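Local structure of RNA pseudouridylate synthase domain-containing protein 1 (Homo sapiens, 5VBB) at residues 98-103 / 163-168; 207-212 / 227-232. The protein probably binds RNA and isomerises selected uridines to pseudouridine. All blocks are in the same frame, centred on the assembly; numbering follows the deposited sequence.

Contact 1: residues 98-103 / 163-168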
ATOM      1  N   ALA A  98      -5.194   3.124  -3.979  1.00 31.21           N
ATOM      2  CA  ALA A  98      -3.973   3.859  -4.250  1.00 30.06           C
ATOM      3  C   ALA A  98      -3.125   3.899  -2.997  1.00 33.77           C
ATOM      4  O   ALA A  98      -3.628   3.825  -1.855  1.00 32.07           O
ATOM      5  CB  ALA A  98      -4.247   5.267  -4.779  1.00 30.52           C
ATOM      6  N   TYR A  99      -1.820   3.962  -3.206  1.00 32.54           N
ATOM      7  CA  TYR A  99      -0.851   3.935  -2.130  1.00 31.98           C
ATOM      8  C   TYR A  99       0.094   5.066  -2.288  1.00 36.50           C
ATOM      9  O   TYR A  99       0.297   5.545  -3.399  1.00 33.51           O
ATOM     10  CB  TYR A  99      -0.006   2.647  -2.202  1.00 33.20           C
ATOM     11  CG  TYR A  99      -0.768   1.361  -2.052  1.00 35.17           C
ATOM     12  CD1 TYR A  99      -1.677   0.950  -3.023  1.00 37.19           C
ATOM     13  CD2 TYR A  99      -0.583   0.541  -0.937  1.00 37.00           C
ATOM     14  CE1 TYR A  99      -2.432  -0.204  -2.861  1.00 40.35           C
ATOM     15  CE2 TYR A  99      -1.298  -0.648  -0.793  1.00 39.05           C
ATOM     16  CZ  TYR A  99      -2.227  -1.007  -1.757  1.00 42.41           C
ATOM     17  OH  TYR A  99      -2.896  -2.187  -1.704  1.00 40.83           O
ATOM     18  N   LEU A 100       0.752   5.426  -1.192  1.00 33.76           N
ATOM     19  CA  LEU A 100       1.846   6.373  -1.190  1.00 33.30           C
ATOM     20  C   LEU A 100       3.080   5.590  -0.846  1.00 37.54           C
ATOM     21  O   LEU A 100       2.999   4.624  -0.074  1.00 37.04           O
ATOM     22  CB  LEU A 100       1.650   7.452  -0.117  1.00 33.60           C
ATOM     23  CG  LEU A 100       0.484   8.382  -0.324  1.00 37.73           C
ATOM     24  CD1 LEU A 100       0.263   9.236   0.880  1.00 36.78           C
ATOM     25  CD2 LEU A 100       0.670   9.260  -1.564  1.00 40.62           C
ATOM     26  N   ALA A 101       4.249   6.062  -1.321  1.00 34.08           N
ATOM     27  CA  ALA A 101       5.514   5.429  -0.995  1.00 33.44           C
ATOM     28  C   ALA A 101       6.655   6.367  -1.141  1.00 38.09           C
ATOM     29  O   ALA A 101       6.560   7.326  -1.904  1.00 37.53           O
ATOM     30  CB  ALA A 101       5.753   4.222  -1.895  1.00 34.26           C
ATOM     31  N   LEU A 102       7.761   6.078  -0.414  1.00 34.94           N
ATOM     32  CA  LEU A 102       9.021   6.748  -0.576  1.00 34.38           C
ATOM     33  C   LEU A 102       9.901   5.683  -1.200  1.00 38.13           C
ATOM     34  O   LEU A 102      10.079   4.640  -0.610  1.00 38.74           O
ATOM     35  CB  LEU A 102       9.622   7.239   0.712  1.00 34.85           C
ATOM     36  CG  LEU A 102       8.863   8.344   1.437  1.00 39.22           C
ATOM     37  CD1 LEU A 102       9.493   8.640   2.774  1.00 40.37           C
ATOM     38  CD2 LEU A 102       8.779   9.571   0.613  1.00 38.25           C
ATOM     39  N   LEU A 103      10.391   5.932  -2.418  1.00 35.83           N
ATOM     40  CA  LEU A 103      11.185   4.992  -3.181  1.00 35.88           C
ATOM     41  C   LEU A 103      12.621   5.476  -3.318  1.00 39.70           C
ATOM     42  O   LEU A 103      12.828   6.678  -3.439  1.00 38.61           O
ATOM     43  CB  LEU A 103      10.598   4.893  -4.596  1.00 35.64           C
ATOM     44  CG  LEU A 103       9.160   4.424  -4.748  1.00 37.38           C
ATOM     45  CD1 LEU A 103       8.868   4.185  -6.214  1.00 36.51           C
ATOM     46  CD2 LEU A 103       8.914   3.151  -3.947  1.00 35.39           C
ATOM     47  N   LYS A 163       9.009  10.581  -3.591  1.00 34.56           N
ATOM     48  CA  LYS A 163       7.708  10.339  -3.009  1.00 34.50           C
ATOM     49  C   LYS A 163       6.742  10.102  -4.179  1.00 36.24           C
ATOM     50  O   LYS A 163       6.698  10.915  -5.110  1.00 34.41           O
ATOM     51  CB  LYS A 163       7.237  11.521  -2.176  1.00 36.87           C
ATOM     52  CG  LYS A 163       5.922  11.208  -1.483  1.00 33.24           C
ATOM     53  CD  LYS A 163       5.600  12.293  -0.496  1.00 36.02           C
ATOM     54  CE  LYS A 163       4.231  12.095   0.071  1.00 44.85           C
ATOM     55  NZ  LYS A 163       3.850  13.200   0.992  1.00 46.61           N
ATOM     56  N   VAL A 164       6.002   8.972  -4.159  1.00 34.50           N
ATOM     57  CA  VAL A 164       5.137   8.608  -5.269  1.00 33.78           C
ATOM     58  C   VAL A 164       3.756   8.221  -4.835  1.00 36.16           C
ATOM     59  O   VAL A 164       3.553   7.780  -3.703  1.00 33.75           O
ATOM     60  CB  VAL A 164       5.741   7.448  -6.110  1.00 37.58           C
ATOM     61  CG1 VAL A 164       7.155   7.770  -6.581  1.00 37.21           C
ATOM     62  CG2 VAL A 164       5.732   6.130  -5.327  1.00 37.29           C
ATOM     63  N   LEU A 165       2.820   8.287  -5.798  1.00 32.27           N
ATOM     64  CA  LEU A 165       1.465   7.766  -5.670  1.00 33.55           C
ATOM     65  C   LEU A 165       1.447   6.518  -6.571  1.00 36.02           C
ATOM     66  O   LEU A 165       1.870   6.595  -7.737  1.00 36.72           O
ATOM     67  CB  LEU A 165       0.438   8.794  -6.149  1.00 34.98           C
ATOM     68  CG  LEU A 165      -1.061   8.405  -6.109  1.00 39.66           C
ATOM     69  CD1 LEU A 165      -1.527   8.181  -4.710  1.00 41.86           C
ATOM     70  CD2 LEU A 165      -1.895   9.486  -6.688  1.00 45.54           C
ATOM     71  N   LEU A 166       0.960   5.387  -6.055  1.00 31.84           N
ATOM     72  CA  LEU A 166       0.884   4.132  -6.799  1.00 31.53           C
ATOM     73  C   LEU A 166      -0.524   3.675  -6.894  1.00 33.85           C
ATOM     74  O   LEU A 166      -1.188   3.556  -5.868  1.00 33.41           O
ATOM     75  CB  LEU A 166       1.707   3.052  -6.118  1.00 32.04           C
ATOM     76  CG  LEU A 166       3.205   3.368  -5.987  1.00 36.30           C
ATOM     77  CD1 LEU A 166       3.832   2.557  -4.924  1.00 36.03           C
ATOM     78  CD2 LEU A 166       3.918   3.211  -7.293  1.00 35.53           C
ATOM     79  N   LYS A 167      -1.008   3.403  -8.104  1.00 33.78           N
ATOM     80  CA  LYS A 167      -2.366   2.895  -8.287  1.00 33.09           C
ATOM     81  C   LYS A 167      -2.265   1.547  -8.984  1.00 37.20           C
ATOM     82  O   LYS A 167      -1.993   1.483 -10.187  1.00 37.82           O
ATOM     83  CB  LYS A 167      -3.193   3.876  -9.096  1.00 36.29           C
ATOM     84  CG  LYS A 167      -4.679   3.514  -9.144  1.00 48.35           C
ATOM     85  CD  LYS A 167      -5.399   4.375 -10.128  1.00 60.31           C
ATOM     86  CE  LYS A 167      -6.800   3.904 -10.346  1.00 61.78           C
ATOM     87  NZ  LYS A 167      -7.490   4.741 -11.351  1.00 85.26           N
ATOM     88  N   PRO A 168      -2.405   0.444  -8.245  1.00 34.44           N
ATOM     89  CA  PRO A 168      -2.390  -0.854  -8.918  1.00 35.57           C
ATOM     90  C   PRO A 168      -3.739  -1.131  -9.573  1.00 40.10           C
ATOM     91  O   PRO A 168      -4.764  -0.826  -8.978  1.00 40.50           O
ATOM     92  CB  PRO A 168      -2.151  -1.840  -7.791  1.00 37.93           C
ATOM     93  CG  PRO A 168      -2.721  -1.196  -6.547  1.00 40.62           C
ATOM     94  CD  PRO A 168      -2.715   0.313  -6.807  1.00 36.14           C
TER

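Contact 2: residues 207-212 / 227-232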
ATOM      1  N   MET A 207       8.444   2.261   3.855  1.00 34.44           N
ATOM      2  CA  MET A 207       7.666   3.427   3.415  1.00 33.26           C
ATOM      3  C   MET A 207       6.637   3.111   2.298  1.00 34.53           C
ATOM      4  O   MET A 207       6.720   3.636   1.196  1.00 32.17           O
ATOM      5  CB  MET A 207       8.619   4.540   2.950  1.00 35.38           C
ATOM      6  CG  MET A 207       9.723   4.871   3.950  1.00 38.10           C
ATOM      7  SD  MET A 207       9.102   5.390   5.574  1.00 39.80           S
ATOM      8  CE  MET A 207      10.648   5.443   6.505  1.00 38.31           C
ATOM      9  N   LEU A 208       5.625   2.323   2.634  1.00 31.83           N
ATOM     10  CA  LEU A 208       4.512   1.993   1.754  1.00 32.61           C
ATOM     11  C   LEU A 208       3.282   2.111   2.612  1.00 37.08           C
ATOM     12  O   LEU A 208       3.295   1.609   3.722  1.00 36.12           O
ATOM     13  CB  LEU A 208       4.667   0.578   1.143  1.00 31.85           C
ATOM     14  CG  LEU A 208       3.578   0.140   0.164  1.00 35.28           C
ATOM     15  CD1 LEU A 208       3.556   1.050  -1.075  1.00 35.69           C
ATOM     16  CD2 LEU A 208       3.832  -1.273  -0.328  1.00 35.95           C
ATOM     17  N   HIS A 209       2.250   2.832   2.121  1.00 33.09           N
ATOM     18  CA  HIS A 209       1.057   3.155   2.859  1.00 32.30           C
ATOM     19  C   HIS A 209      -0.163   3.061   1.950  1.00 35.58           C
ATOM     20  O   HIS A 209      -0.168   3.665   0.876  1.00 32.27           O
ATOM     21  CB  HIS A 209       1.179   4.612   3.345  1.00 33.84           C
ATOM     22  CG  HIS A 209      -0.002   5.092   4.127  1.00 37.09           C
ATOM     23  ND1 HIS A 209      -0.289   4.584   5.389  1.00 39.13           N
ATOM     24  CD2 HIS A 209      -0.947   6.018   3.799  1.00 37.99           C
ATOM     25  CE1 HIS A 209      -1.388   5.209   5.787  1.00 38.85           C
ATOM     26  NE2 HIS A 209      -1.808   6.095   4.868  1.00 38.35           N
ATOM     27  N   ALA A 210      -1.172   2.319   2.366  1.00 32.84           N
ATOM     28  CA  ALA A 210      -2.422   2.194   1.594  1.00 32.02           C
ATOM     29  C   ALA A 210      -3.221   3.435   1.912  1.00 36.91           C
ATOM     30  O   ALA A 210      -3.753   3.585   2.998  1.00 37.92           O
ATOM     31  CB  ALA A 210      -3.157   0.920   1.995  1.00 31.99           C
ATOM     32  N   PHE A 211      -3.288   4.332   0.956  1.00 33.88           N
ATOM     33  CA  PHE A 211      -3.818   5.675   1.122  1.00 34.59           C
ATOM     34  C   PHE A 211      -5.278   5.826   0.767  1.00 34.91           C
ATOM     35  O   PHE A 211      -6.042   6.337   1.572  1.00 37.07           O
ATOM     36  CB  PHE A 211      -2.958   6.591   0.234  1.00 38.18           C
ATOM     37  CG  PHE A 211      -3.352   8.036   0.137  1.00 40.93           C
ATOM     38  CD1 PHE A 211      -3.292   8.863   1.255  1.00 45.70           C
ATOM     39  CD2 PHE A 211      -3.572   8.618  -1.098  1.00 43.62           C
ATOM     40  CE1 PHE A 211      -3.461  10.245   1.128  1.00 46.53           C
ATOM     41  CE2 PHE A 211      -3.835   9.967  -1.206  1.00 48.41           C
ATOM     42  CZ  PHE A 211      -3.722  10.785  -0.108  1.00 46.11           C
ATOM     43  N   TYR A 212      -5.682   5.370  -0.408  1.00 32.20           N
ATOM     44  CA  TYR A 212      -7.015   5.551  -0.931  1.00 32.45           C
ATOM     45  C   TYR A 212      -7.659   4.189  -1.129  1.00 34.50           C
ATOM     46  O   TYR A 212      -7.007   3.259  -1.600  1.00 32.93           O
ATOM     47  CB  TYR A 212      -6.949   6.338  -2.244  1.00 34.45           C
ATOM     48  CG  TYR A 212      -8.308   6.556  -2.866  1.00 33.57           C
ATOM     49  CD1 TYR A 212      -9.139   7.586  -2.433  1.00 35.72           C
ATOM     50  CD2 TYR A 212      -8.772   5.727  -3.881  1.00 34.23           C
ATOM     51  CE1 TYR A 212     -10.439   7.717  -2.928  1.00 37.79           C
ATOM     52  CE2 TYR A 212     -10.045   5.880  -4.413  1.00 35.04           C
ATOM     53  CZ  TYR A 212     -10.863   6.894  -3.964  1.00 36.71           C
ATOM     54  OH  TYR A 212     -12.100   6.998  -4.547  1.00 39.01           O
ATOM     55  N   PRO A 227      -4.899  10.018   6.224  1.00 47.31           N
ATOM     56  CA  PRO A 227      -3.832  11.020   6.294  1.00 46.73           C
ATOM     57  C   PRO A 227      -2.533  10.500   5.678  1.00 46.08           C
ATOM     58  O   PRO A 227      -2.264   9.296   5.671  1.00 45.30           O
ATOM     59  CB  PRO A 227      -3.629  11.224   7.801  1.00 49.86           C
ATOM     60  CG  PRO A 227      -4.885  10.776   8.430  1.00 55.73           C
ATOM     61  CD  PRO A 227      -5.339   9.623   7.578  1.00 50.92           C
ATOM     62  N   ASP A 228      -1.754  11.414   5.134  1.00 40.21           N
ATOM     63  CA  ASP A 228      -0.462  11.116   4.498  1.00 37.77           C
ATOM     64  C   ASP A 228       0.620  11.035   5.597  1.00 39.57           C
ATOM     65  O   ASP A 228       0.880  12.050   6.237  1.00 39.71           O
ATOM     66  CB  ASP A 228      -0.142  12.235   3.521  1.00 38.30           C
ATOM     67  CG  ASP A 228       1.219  12.188   2.873  1.00 42.25           C
ATOM     68  OD1 ASP A 228       1.960  11.201   3.102  1.00 38.55           O
ATOM     69  OD2 ASP A 228       1.521  13.102   2.104  1.00 40.50           O
ATOM     70  N   PRO A 229       1.283   9.882   5.816  1.00 36.40           N
ATOM     71  CA  PRO A 229       2.298   9.807   6.874  1.00 37.34           C
ATOM     72  C   PRO A 229       3.694  10.255   6.472  1.00 40.54           C
ATOM     73  O   PRO A 229       4.559  10.377   7.337  1.00 39.76           O
ATOM     74  CB  PRO A 229       2.325   8.306   7.183  1.00 39.78           C
ATOM     75  CG  PRO A 229       2.120   7.682   5.831  1.00 42.16           C
ATOM     76  CD  PRO A 229       1.123   8.572   5.148  1.00 38.74           C
ATOM     77  N   PHE A 230       3.946  10.447   5.182  1.00 36.06           N
ATOM     78  CA  PHE A 230       5.281  10.751   4.664  1.00 36.36           C
ATOM     79  C   PHE A 230       5.422  12.231   4.476  1.00 40.28           C
ATOM     80  O   PHE A 230       5.553  12.719   3.369  1.00 39.71           O
ATOM     81  CB  PHE A 230       5.524   9.954   3.375  1.00 36.70           C
ATOM     82  CG  PHE A 230       5.300   8.454   3.546  1.00 36.79           C
ATOM     83  CD1 PHE A 230       5.781   7.777   4.668  1.00 40.12           C
ATOM     84  CD2 PHE A 230       4.615   7.723   2.586  1.00 36.71           C
ATOM     85  CE1 PHE A 230       5.546   6.401   4.830  1.00 41.05           C
ATOM     86  CE2 PHE A 230       4.414   6.348   2.736  1.00 37.75           C
ATOM     87  CZ  PHE A 230       4.945   5.683   3.810  1.00 37.66           C
ATOM     88  N   LEU A 231       5.418  12.944   5.611  1.00 40.14           N
ATOM     89  CA  LEU A 231       5.532  14.393   5.654  1.00 41.86           C
ATOM     90  C   LEU A 231       6.705  14.805   6.530  1.00 43.29           C
ATOM     91  O   LEU A 231       6.888  14.213   7.585  1.00 43.15           O
ATOM     92  CB  LEU A 231       4.270  14.988   6.274  1.00 42.50           C
ATOM     93  CG  LEU A 231       2.970  14.812   5.491  1.00 47.14           C
ATOM     94  CD1 LEU A 231       1.784  15.275   6.331  1.00 49.44           C
ATOM     95  CD2 LEU A 231       3.012  15.579   4.182  1.00 48.95           C
ATOM     96  N   PRO A 232       7.423  15.883   6.199  1.00 41.54           N
ATOM     97  CA  PRO A 232       8.487  16.360   7.117  1.00 43.97           C
ATOM     98  C   PRO A 232       8.004  16.672   8.548  1.00 50.40           C
ATOM     99  O   PRO A 232       8.794  16.506   9.483  1.00 51.71           O
ATOM    100  CB  PRO A 232       9.019  17.619   6.433  1.00 46.18           C
ATOM    101  CG  PRO A 232       8.112  17.939   5.380  1.00 50.07           C
ATOM    102  CD  PRO A 232       7.327  16.737   5.006  1.00 43.63           C
TER

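Contact 1: residues 98-103 / 163-168
Tyr99 and Leu166, with Ala101 and Val164, form the hydrogen-bonded pairs of two neighbouring antiparallel strands in the larger sheet of the pseudouridine synthase fold. Each pair closes with two backbone bonds. Leu166 N gives the straighter bond of its pair to Tyr99 O, 2.7 Å long with 171° at the hydrogen, while Tyr99 N returns one to Leu166 O. In the next pair Val164 N reaches Ala101 O at 2.8 Å. The alternating alpha carbons add C-H...O contacts, such as Leu100 CA to Val164 O.

Tyr99 can be followed outward. Its CB lies beside Leu166 CB on the face that also carries Ala101 and Val164. CG stands anti to the carbonyl carbon (chi1 -62°), which turns one ring edge toward the partner strand: CD1 meets Leu166 O, lying near the ring plane at this edge, and CE1 comes 3.8 Å from Pro168 CG, the two side chains crossing at about a right angle. At the tip, OH makes a weak hydrogen bond to a glycerol, probably from the crystallisation liquor. The Tyr99 side chain lies about 7 Å from that of Asp67, probably the catalytic aspartate as in related synthases, which places this end of the strand pair beside the probable catalytic pocket.

Farther along the same face, Val164 CG2 touches both Ala101 CB and Leu103 CD1, the latter at 3.8 Å, and helix 175-182 covers Leu103 and Leu166 through Cys180.

The other face carries Leu100, Leu102, Lys163 and Leu165, with helix 247-256 against Leu100 and Leu165. Lys163 extends fully toward Asp228, and near its root Leu102 CD2 packs on Lys163 CB at 3.7 Å.

Contact 2: residues 207-212 / 227-232
The His209 imidazole carries Pro229 on one face: Pro229 CD stands 3.5 Å above the ring plane, offset toward the rim nearest His209 CD2, in a CH-pi contact. Pro229 CG lies over the centre of one face of the neighbouring Phe230 ring, wedging the proline between the two aromatic groups. Of the Phe230 ring atoms, CE2 touches His209 CB at 3.7 Å, CZ presses on the backbone at Met207 C, and CE1 meets Met207 SD at 3.8 Å in an oblique Met-aromatic contact. The bend of the methionine chain at chi2 (-58°) brings its sulfur up to CE1.

Two nitrogens fix the imidazole's rotation: ND1 is hydrogen-bonded to Ser71 OG and NE2 to Thr226 OG1, with Pro227 O also 3.3 Å from NE2. Were His209 replaced by an alanine, Ser71 and Thr226 would probably lose these partners and the Pro229 ring its cover, with a gap opened between strand and loop.

The loop braces itself by an Asx turn, in which Phe230 N donates to Asp228 OD1 at 3.0 Å from above the carboxylate plane. Joining strand 208-216 to the loop before strand 238-243, the contact thus relies on ring packing, while its polar groups orient the imidazole and shape the loop.

Overall arrangement
Both contacts are largely buried, but contact 1 lies nearer the centre of the chain and is made within the sheet, whereas contact 2 reaches the surface at Pro227. Strands 96-104 and 208-216 are neighbours, so the two share one sheet: strand 96-104 stands between strand 159-168 and strand 208-216, and Leu100 N probably donates to His209 O. Contact 1 is held by regular backbone pairing and aliphatic packing; contact 2 joins a strand to an irregular loop through proline, aromatic and sulfur contacts. A salt bridge from Lys163 NZ to Asp228 OD2, 2.6 Å long, ties the loop back to contact 1, and the same amine also bonds Phe230 O.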